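Local coordinates for mobilization protein A (PDB 2NS6), which nicks one DNA strand at the plasmid origin of transfer as the metal-dependent relaxase of the relaxosome, so that the strand can be passed on in conjugation, at residues A[23-28]-A[119-124]; A[55-60]-A[105-110]; A[141-146]-A[152-157]. All coordinates share one frame; numbering follows the deposited sequence.

Interaction 1 of 3, residues A[23-28]-A[119-124]. With MN (manganese (II) ion), chain B.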
loop_
_atom_site.group_PDB
_atom_site.type_symbol
_atom_site.label_atom_id
_atom_site.label_comp_id
_atom_site.label_asym_id
_atom_site.label_seq_id
_atom_site.Cartn_x
_atom_site.Cartn_y
_atom_site.Cartn_z
ATOM N N ASP A 23 1.991 11.587 -1.027
ATOM C CA ASP A 23 2.578 12.581 -1.919
ATOM C C ASP A 23 4.086 12.435 -2.044
ATOM O O ASP A 23 4.645 12.614 -3.127
ATOM C CB ASP A 23 2.224 13.993 -1.450
ATOM C CG ASP A 23 0.861 14.443 -1.951
ATOM O OD1 ASP A 23 0.046 13.569 -2.311
ATOM O OD2 ASP A 23 0.605 15.665 -1.980
ATOM N N TYR A 24 4.742 12.098 -0.942
ATOM C CA TYR A 24 6.184 11.931 -0.958
ATOM C C TYR A 24 6.619 10.733 -1.808
ATOM O O TYR A 24 7.387 10.899 -2.763
ATOM C CB TYR A 24 6.710 11.789 0.469
ATOM C CG TYR A 24 8.220 11.737 0.558
ATOM C CD1 TYR A 24 9.001 12.828 0.183
ATOM C CD2 TYR A 24 8.864 10.594 1.022
ATOM C CE1 TYR A 24 10.395 12.780 0.270
ATOM C CE2 TYR A 24 10.249 10.534 1.113
ATOM C CZ TYR A 24 11.007 11.629 0.738
ATOM O OH TYR A 24 12.373 11.570 0.842
ATOM N N ILE A 25 6.126 9.534 -1.492
ATOM C CA ILE A 25 6.531 8.358 -2.267
ATOM C C ILE A 25 6.131 8.421 -3.743
ATOM O O ILE A 25 6.812 7.855 -4.595
ATOM C CB ILE A 25 6.008 7.030 -1.651
ATOM C CG1 ILE A 25 4.483 6.958 -1.714
ATOM C CG2 ILE A 25 6.496 6.904 -0.223
ATOM C CD1 ILE A 25 3.939 5.565 -1.398
ATOM N N GLN A 26 5.038 9.106 -4.057
ATOM C CA GLN A 26 4.636 9.218 -5.461
ATOM C C GLN A 26 5.209 10.492 -6.090
ATOM O O GLN A 26 5.063 10.715 -7.289
ATOM C CB GLN A 26 3.113 9.268 -5.606
ATOM C CG GLN A 26 2.358 7.988 -5.264
ATOM C CD GLN A 26 0.864 8.151 -5.493
ATOM O OE1 GLN A 26 0.174 8.833 -4.730
ATOM N NE2 GLN A 26 0.362 7.544 -6.558
ATOM N N ARG A 27 5.855 11.322 -5.278
ATOM C CA ARG A 27 6.402 12.600 -5.740
ATOM C C ARG A 27 5.311 13.427 -6.426
ATOM O O ARG A 27 5.468 13.896 -7.560
ATOM C CB ARG A 27 7.612 12.389 -6.674
ATOM C CG ARG A 27 8.856 11.840 -5.953
ATOM C CD ARG A 27 9.170 12.664 -4.696
ATOM N NE ARG A 27 10.057 11.999 -3.731
ATOM C CZ ARG A 27 11.374 11.878 -3.861
ATOM N NH1 ARG A 27 11.993 12.367 -4.925
ATOM N NH2 ARG A 27 12.080 11.289 -2.910
ATOM N N GLU A 28 4.194 13.588 -5.716
ATOM C CA GLU A 28 3.052 14.366 -6.196
ATOM C C GLU A 28 2.935 15.612 -5.328
ATOM O O GLU A 28 3.734 15.824 -4.409
ATOM C CB GLU A 28 1.747 13.554 -6.089
ATOM C CG GLU A 28 1.694 12.288 -6.941
ATOM C CD GLU A 28 1.323 12.555 -8.393
ATOM O OE1 GLU A 28 1.860 13.513 -8.992
ATOM O OE2 GLU A 28 0.495 11.792 -8.945
ATOM N N HIS A 119 13.747 0.088 -5.110
ATOM C CA HIS A 119 12.902 -0.396 -4.022
ATOM C C HIS A 119 11.452 0.057 -4.172
ATOM O O HIS A 119 11.141 0.962 -4.954
ATOM C CB HIS A 119 13.461 0.058 -2.664
ATOM C CG HIS A 119 13.685 1.534 -2.565
ATOM N ND1 HIS A 119 14.736 2.166 -3.189
ATOM C CD2 HIS A 119 12.980 2.504 -1.934
ATOM C CE1 HIS A 119 14.670 3.465 -2.949
ATOM N NE2 HIS A 119 13.613 3.695 -2.191
ATOM N N CYS A 120 10.567 -0.573 -3.405
ATOM C CA CYS A 120 9.146 -0.264 -3.470
ATOM C C CYS A 120 8.533 0.150 -2.133
ATOM O O CYS A 120 8.747 -0.507 -1.117
ATOM C CB CYS A 120 8.394 -1.480 -4.017
ATOM S SG CYS A 120 6.607 -1.250 -4.130
ATOM N N HIS A 121 7.783 1.249 -2.130
ATOM C CA HIS A 121 7.110 1.711 -0.915
ATOM C C HIS A 121 5.641 1.357 -1.129
ATOM O O HIS A 121 5.079 1.657 -2.176
ATOM C CB HIS A 121 7.256 3.225 -0.740
ATOM C CG HIS A 121 8.639 3.665 -0.374
ATOM N ND1 HIS A 121 9.062 3.783 0.932
ATOM C CD2 HIS A 121 9.698 4.013 -1.145
ATOM C CE1 HIS A 121 10.321 4.188 0.949
ATOM N NE2 HIS A 121 10.728 4.334 -0.297
ATOM N N LEU A 122 5.021 0.712 -0.150
ATOM C CA LEU A 122 3.628 0.323 -0.303
ATOM C C LEU A 122 2.838 0.598 0.965
ATOM O O LEU A 122 3.154 0.069 2.031
ATOM C CB LEU A 122 3.557 -1.165 -0.687
ATOM C CG LEU A 122 2.258 -1.948 -0.923
ATOM C CD1 LEU A 122 1.932 -2.701 0.330
ATOM C CD2 LEU A 122 1.114 -1.062 -1.366
ATOM N N MET A 123 1.832 1.457 0.863
ATOM C CA MET A 123 1.013 1.749 2.025
ATOM C C MET A 123 -0.334 1.080 1.854
ATOM O O MET A 123 -0.980 1.186 0.808
ATOM C CB MET A 123 0.888 3.264 2.257
ATOM C CG MET A 123 0.734 4.117 1.026
ATOM S SD MET A 123 1.153 5.899 1.311
ATOM C CE MET A 123 -0.231 6.447 2.368
ATOM N N ILE A 124 -0.724 0.354 2.894
ATOM C CA ILE A 124 -1.968 -0.401 2.915
ATOM C C ILE A 124 -2.924 0.096 3.973
ATOM O O ILE A 124 -2.562 0.217 5.145
ATOM C CB ILE A 124 -1.694 -1.871 3.221
ATOM C CG1 ILE A 124 -0.566 -2.378 2.325
ATOM C CG2 ILE A 124 -2.960 -2.688 3.037
ATOM C CD1 ILE A 124 -0.232 -3.829 2.559
HETATM MN MN MN B . 12.437 5.501 -1.491
HETATM O O HOH W 1 14.263 6.658 -2.465
#
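I25 of helix 18-26 lies against H121 and M123 of strand 117-124. Its two branches divide the work. The methyl CG2 sits 3.8 Å from H121 CB and also touches CG at the root of the imidazole, approaching the ring obliquely. The other branch runs toward M123. With chi1 at 66°, I25 CG1 is tucked between the two backbone arms of its own residue, and the nearly straight chi2 beyond it brings I25 CD1 to 3.9 Å from M123 SD. M123 turns its sulfur to the helix. The contact is apolar and buried.

H121 uses its far end for the metal. H121 NE2 is 2.4 Å from the manganese, and H119 NE2 is 2.3 Å from it. H111 supplies the third histidine, and a water lies 2.4 Å from the manganese. H119, C120 and H121 form the His-hydrophobe-His motif of the HUH nucleases. In this alternation the two histidines reach the metal, while C120 lies on the other side of the strand. H121 ND1 is buried here and has no partner in the model. The backbone of I25 adds a second-shell link: its O accepts a hydrogen bond from H111 NE2, which should help to fix the rotation of that ring.

A Schellman motif closes the helix: R27 has positive phi, E28 N bonds to D23 O at 2.8 Å, and R27 N bonds to Y24 O. Y24, the probable nucleophile that forms the phosphotyrosine intermediate with DNA, precedes I25. Its OH stands 6.5 Å from the manganese.

Interaction 2 of 3, residues A[55-60]-A[105-110]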
loop_
_atom_site.group_PDB
_atom_site.type_symbol
_atom_site.label_atom_id
_atom_site.label_comp_id
_atom_site.label_asym_id
_atom_site.label_seq_id
_atom_site.Cartn_x
_atom_site.Cartn_y
_atom_site.Cartn_z
ATOM N N ASP A 55 -7.212 11.428 -2.482
ATOM C CA ASP A 55 -8.487 11.709 -1.826
ATOM C C ASP A 55 -8.738 10.716 -0.691
ATOM O O ASP A 55 -9.310 11.074 0.336
ATOM C CB ASP A 55 -9.653 11.667 -2.831
ATOM C CG ASP A 55 -9.470 12.639 -3.988
ATOM O OD1 ASP A 55 -8.807 13.685 -3.816
ATOM O OD2 ASP A 55 -10.008 12.362 -5.081
ATOM N N TYR A 56 -8.297 9.472 -0.860
ATOM C CA TYR A 56 -8.501 8.466 0.176
ATOM C C TYR A 56 -7.646 8.772 1.407
ATOM O O TYR A 56 -8.111 8.678 2.547
ATOM C CB TYR A 56 -8.148 7.071 -0.355
ATOM C CG TYR A 56 -8.471 5.951 0.609
ATOM C CD1 TYR A 56 -9.742 5.379 0.641
ATOM C CD2 TYR A 56 -7.516 5.486 1.511
ATOM C CE1 TYR A 56 -10.059 4.378 1.544
ATOM C CE2 TYR A 56 -7.822 4.480 2.425
ATOM C CZ TYR A 56 -9.096 3.932 2.437
ATOM O OH TYR A 56 -9.420 2.944 3.338
ATOM N N TRP A 57 -6.393 9.140 1.180
ATOM C CA TRP A 57 -5.495 9.440 2.280
ATOM C C TRP A 57 -5.877 10.732 2.992
ATOM O O TRP A 57 -5.661 10.867 4.203
ATOM C CB TRP A 57 -4.060 9.483 1.762
ATOM C CG TRP A 57 -3.715 8.201 1.060
ATOM C CD1 TRP A 57 -3.405 8.044 -0.256
ATOM C CD2 TRP A 57 -3.703 6.889 1.640
ATOM N NE1 TRP A 57 -3.196 6.712 -0.539
ATOM C CE2 TRP A 57 -3.367 5.983 0.611
ATOM C CE3 TRP A 57 -3.932 6.392 2.937
ATOM C CZ2 TRP A 57 -3.268 4.599 0.830
ATOM C CZ3 TRP A 57 -3.832 5.021 3.155
ATOM C CH2 TRP A 57 -3.496 4.140 2.101
ATOM N N ASP A 58 -6.454 11.670 2.245
ATOM C CA ASP A 58 -6.907 12.937 2.829
ATOM C C ASP A 58 -7.998 12.614 3.854
ATOM O O ASP A 58 -7.973 13.114 4.977
ATOM C CB ASP A 58 -7.512 13.870 1.762
ATOM C CG ASP A 58 -6.464 14.568 0.892
ATOM O OD1 ASP A 58 -5.357 14.883 1.382
ATOM O OD2 ASP A 58 -6.773 14.829 -0.297
ATOM N N ALA A 59 -8.960 11.785 3.449
ATOM C CA ALA A 59 -10.070 11.397 4.322
ATOM C C ALA A 59 -9.534 10.667 5.543
ATOM O O ALA A 59 -9.897 10.979 6.678
ATOM C CB ALA A 59 -11.058 10.501 3.564
ATOM N N ALA A 60 -8.673 9.684 5.308
ATOM C CA ALA A 60 -8.091 8.936 6.409
ATOM C C ALA A 60 -7.523 9.914 7.447
ATOM O O ALA A 60 -7.773 9.760 8.634
ATOM C CB ALA A 60 -6.994 8.015 5.887
ATOM N N PRO A 105 -7.601 -0.926 0.301
ATOM C CA PRO A 105 -7.083 0.141 -0.559
ATOM C C PRO A 105 -5.582 0.257 -0.320
ATOM O O PRO A 105 -5.108 0.032 0.794
ATOM C CB PRO A 105 -7.841 1.377 -0.075
ATOM C CG PRO A 105 -9.169 0.791 0.396
ATOM C CD PRO A 105 -8.715 -0.442 1.141
ATOM N N TYR A 106 -4.833 0.594 -1.364
ATOM C CA TYR A 106 -3.392 0.727 -1.231
ATOM C C TYR A 106 -2.858 1.649 -2.296
ATOM O O TYR A 106 -3.531 1.924 -3.284
ATOM C CB TYR A 106 -2.704 -0.638 -1.378
ATOM C CG TYR A 106 -2.637 -1.145 -2.807
ATOM C CD1 TYR A 106 -1.613 -0.743 -3.670
ATOM C CD2 TYR A 106 -3.622 -1.989 -3.309
ATOM C CE1 TYR A 106 -1.582 -1.174 -5.004
ATOM C CE2 TYR A 106 -3.601 -2.422 -4.631
ATOM C CZ TYR A 106 -2.587 -2.013 -5.472
ATOM O OH TYR A 106 -2.597 -2.427 -6.786
ATOM N N THR A 107 -1.633 2.117 -2.067
ATOM C CA THR A 107 -0.916 2.966 -2.997
ATOM C C THR A 107 0.527 2.491 -2.898
ATOM O O THR A 107 1.054 2.292 -1.797
ATOM C CB THR A 107 -0.988 4.464 -2.612
ATOM O OG1 THR A 107 -2.334 4.939 -2.759
ATOM C CG2 THR A 107 -0.079 5.292 -3.508
ATOM N N LEU A 108 1.158 2.273 -4.045
ATOM C CA LEU A 108 2.541 1.829 -4.048
ATOM C C LEU A 108 3.329 2.637 -5.052
ATOM O O LEU A 108 2.789 3.162 -6.020
ATOM C CB LEU A 108 2.635 0.341 -4.400
ATOM C CG LEU A 108 2.389 -0.118 -5.835
ATOM C CD1 LEU A 108 3.672 -0.023 -6.638
ATOM C CD2 LEU A 108 1.901 -1.564 -5.833
ATOM N N ALA A 109 4.624 2.736 -4.817
ATOM C CA ALA A 109 5.471 3.471 -5.725
ATOM C C ALA A 109 6.802 2.736 -5.776
ATOM O O ALA A 109 7.242 2.153 -4.778
ATOM C CB ALA A 109 5.654 4.901 -5.210
ATOM N N ILE A 110 7.422 2.734 -6.946
ATOM C CA ILE A 110 8.731 2.100 -7.128
ATOM C C ILE A 110 9.738 3.244 -7.226
ATOM O O ILE A 110 9.512 4.205 -7.959
ATOM C CB ILE A 110 8.787 1.258 -8.443
ATOM C CG1 ILE A 110 7.992 -0.043 -8.271
ATOM C CG2 ILE A 110 10.252 0.958 -8.807
ATOM C CD1 ILE A 110 7.845 -0.875 -9.553
#
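P105 packs over one face of the Y56 ring, where helix 53-63 meets the start of strand 106-113. P105 CB lies 4.0 Å from the ring centroid, 19° off the normal, a CH-pi contact. P105 CG continues toward the phenol end and comes within 3.7 Å of Y56 CZ. Y56 has CG anti to the backbone N (chi1 -174°), which carries the ring out to the proline. The Y56 OH is held by S125 OG and W139 NE1. The next residue, Y106, turns its side chain away, to the other side of the sheet. There it meets helix 84-99, and its OH bonds to E42. Only its backbone borders the contact, with Y106 C 4.3 Å from W57 CZ2.

T107 faces the helix again. W57 NE1 donates a hydrogen bond to T107 OG1 at 3.0 Å, with an N-H...O angle of 156°. The oxygen lies in the indole plane, so the indole meets the threonine edge-on. Y56 CD2 stands 3.9 Å above one indole face, toward its rim. The contact thus joins the helix to one face of the five-stranded antiparallel sheet. T107 OG1 serves two partners, W57 NE1 and S43 OG of the neighbouring strand 38-44. The first bond satisfies the indole N-H and should fix how the indole sits over the sheet.

Interaction 3 of 3, residues A[141-146]-A[152-157]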
loop_
_atom_site.group_PDB
_atom_site.type_symbol
_atom_site.label_atom_id
_atom_site.label_comp_id
_atom_site.label_asym_id
_atom_site.label_seq_id
_atom_site.Cartn_x
_atom_site.Cartn_y
_atom_site.Cartn_z
ATOM N N LYS A 141 -15.664 5.547 9.840
ATOM C CA LYS A 141 -16.426 5.424 11.072
ATOM C C LYS A 141 -16.404 3.957 11.475
ATOM O O LYS A 141 -15.890 3.105 10.736
ATOM C CB LYS A 141 -17.870 5.896 10.856
ATOM C CG LYS A 141 -17.999 7.398 10.601
ATOM C CD LYS A 141 -19.384 7.773 10.076
ATOM C CE LYS A 141 -19.549 9.285 9.973
ATOM N NZ LYS A 141 -20.323 9.685 8.748
ATOM N N ARG A 142 -16.946 3.666 12.654
ATOM C CA ARG A 142 -16.999 2.302 13.155
ATOM C C ARG A 142 -17.886 1.469 12.251
ATOM O O ARG A 142 -18.829 1.979 11.652
ATOM C CB ARG A 142 -17.543 2.290 14.585
ATOM C CG ARG A 142 -16.682 3.084 15.551
ATOM C CD ARG A 142 -17.260 3.127 16.957
ATOM N NE ARG A 142 -16.498 4.039 17.810
ATOM C CZ ARG A 142 -15.214 3.879 18.124
ATOM N NH1 ARG A 142 -14.534 2.837 17.660
ATOM N NH2 ARG A 142 -14.606 4.767 18.897
ATOM N N TYR A 143 -17.570 0.183 12.154
ATOM C CA TYR A 143 -18.327 -0.741 11.317
ATOM C C TYR A 143 -19.630 -1.135 12.003
ATOM O O TYR A 143 -19.670 -1.290 13.222
ATOM C CB TYR A 143 -17.492 -1.994 11.059
ATOM C CG TYR A 143 -18.150 -3.014 10.165
ATOM C CD1 TYR A 143 -18.443 -2.716 8.836
ATOM C CD2 TYR A 143 -18.442 -4.294 10.633
ATOM C CE1 TYR A 143 -19.005 -3.672 7.995
ATOM C CE2 TYR A 143 -19.002 -5.254 9.800
ATOM C CZ TYR A 143 -19.278 -4.939 8.485
ATOM O OH TYR A 143 -19.809 -5.898 7.649
ATOM N N ASN A 144 -20.687 -1.302 11.216
ATOM C CA ASN A 144 -21.985 -1.697 11.753
ATOM C C ASN A 144 -22.365 -3.060 11.184
ATOM O O ASN A 144 -22.998 -3.151 10.132
ATOM C CB ASN A 144 -23.057 -0.663 11.389
ATOM C CG ASN A 144 -24.328 -0.826 12.206
ATOM O OD1 ASN A 144 -24.911 -1.904 12.255
ATOM N ND2 ASN A 144 -24.761 0.252 12.852
ATOM N N GLY A 145 -21.975 -4.116 11.892
ATOM C CA GLY A 145 -22.261 -5.470 11.449
ATOM C C GLY A 145 -23.705 -5.759 11.086
ATOM O O GLY A 145 -23.976 -6.515 10.151
ATOM N N LYS A 146 -24.641 -5.168 11.820
ATOM C CA LYS A 146 -26.052 -5.390 11.539
ATOM C C LYS A 146 -26.445 -4.778 10.202
ATOM O O LYS A 146 -27.081 -5.431 9.375
ATOM C CB LYS A 146 -26.920 -4.795 12.657
ATOM C CG LYS A 146 -26.709 -5.452 14.019
ATOM C CD LYS A 146 -27.141 -6.909 13.998
ATOM C CE LYS A 146 -26.483 -7.697 15.122
ATOM N NZ LYS A 146 -26.905 -9.134 15.113
ATOM N N GLY A 152 -19.054 2.555 8.900
ATOM C CA GLY A 152 -17.823 2.666 8.147
ATOM C C GLY A 152 -17.390 1.329 7.593
ATOM O O GLY A 152 -18.011 0.301 7.871
ATOM N N ALA A 153 -16.332 1.339 6.789
ATOM C CA ALA A 153 -15.823 0.098 6.228
ATOM C C ALA A 153 -15.276 -0.690 7.405
ATOM O O ALA A 153 -14.763 -0.103 8.362
ATOM C CB ALA A 153 -14.716 0.384 5.221
ATOM N N GLN A 154 -15.398 -2.012 7.341
ATOM C CA GLN A 154 -14.917 -2.882 8.406
ATOM C C GLN A 154 -13.393 -2.914 8.403
ATOM O O GLN A 154 -12.766 -2.864 7.343
ATOM C CB GLN A 154 -15.473 -4.301 8.218
ATOM C CG GLN A 154 -14.968 -5.328 9.228
ATOM C CD GLN A 154 -15.631 -6.697 9.067
ATOM O OE1 GLN A 154 -15.871 -7.158 7.948
ATOM N NE2 GLN A 154 -15.912 -7.357 10.188
ATOM N N LYS A 155 -12.802 -2.972 9.593
ATOM C CA LYS A 155 -11.350 -3.021 9.718
ATOM C C LYS A 155 -10.880 -4.467 9.615
ATOM O O LYS A 155 -11.634 -5.391 9.913
ATOM C CB LYS A 155 -10.913 -2.449 11.070
ATOM C CG LYS A 155 -10.987 -0.927 11.196
ATOM C CD LYS A 155 -10.785 -0.502 12.654
ATOM C CE LYS A 155 -10.608 1.011 12.813
ATOM N NZ LYS A 155 -9.280 1.518 12.328
ATOM N N THR A 156 -9.646 -4.674 9.164
ATOM C CA THR A 156 -9.121 -6.028 9.078
ATOM C C THR A 156 -8.026 -6.220 10.110
ATOM O O THR A 156 -7.298 -5.282 10.438
ATOM C CB THR A 156 -8.553 -6.360 7.693
ATOM O OG1 THR A 156 -8.076 -7.712 7.702
ATOM C CG2 THR A 156 -7.408 -5.432 7.330
ATOM N N GLU A 157 -7.915 -7.437 10.627
ATOM C CA GLU A 157 -6.901 -7.746 11.622
ATOM C C GLU A 157 -5.775 -8.568 11.001
ATOM O O GLU A 157 -4.808 -8.906 11.677
ATOM C CB GLU A 157 -7.511 -8.556 12.770
ATOM C CG GLU A 157 -8.797 -7.979 13.357
ATOM C CD GLU A 157 -8.628 -6.576 13.870
ATOM O OE1 GLU A 157 -7.722 -6.346 14.696
ATOM O OE2 GLU A 157 -9.409 -5.693 13.450
#
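Y143 and Q154 form the side-chain half of this contact, and the backbones of R142 and G152 form the other. In the backbone half, G152 N donates a hydrogen bond to R142 O at 2.8 Å. The bond is almost straight at the hydrogen, 175°. The N-H comes from above the carbonyl plane and not along a lone pair. A weaker CA-H...O contact lies beside it, with G152 CA 3.3 Å from K141 O. G152 has no side chain, and the K141 carbonyl closes directly on its CA.

Neither segment forms a regular helix or strand. R142 and Y143 on one side, and A153 and Q154 on the other, have backbone angles close to polyproline II. They belong to the long loop between helix 136-139 and helix 164-181. The contact brings together two parts of that loop that are close in sequence. R127 ties the two sides together as well: its NH1 bonds to both K141 O and A153 O.

The aromatic contact is a stack. Q154 CB sits over the centre of one face of the Y143 ring, 3.4 Å from the centroid, as a CH-pi contact. The rest of the side chain runs out past the CE2 rim, with the amide plane 16° from the ring plane, an offset stack. Q154 CD is 3.7 Å from Y143 CE2. Y143 has CG anti to the backbone N (chi1 -178°), which swings the ring across to the glutamine. The edge of the ring is used too. G152 O lies near the ring plane, 3.2 Å from Y143 CD1. P148 also touches Y143, and I128 touches Q154.

How the interactions relate
Interactions 1 and 2 are neighbours, with centres 9 Å apart. Each sets a helix, 18-26 or 53-63, on the five-stranded antiparallel sheet. Their strands, 117-124 and 106-113, follow each other in the chain and lie side by side, joined by probable backbone hydrogen bonds from H121 N to A109 O and from M123 N to T107 O. Interaction 2 is nested within the loop closed by interaction 1. Interaction 3 comes later in the chain, its centre 26 Å from that of interaction 1 and 19 Å from that of interaction 2, and touches neither. The first two join helices to the two strands that carry the three manganese-binding histidines. The third lies in a peripheral loop.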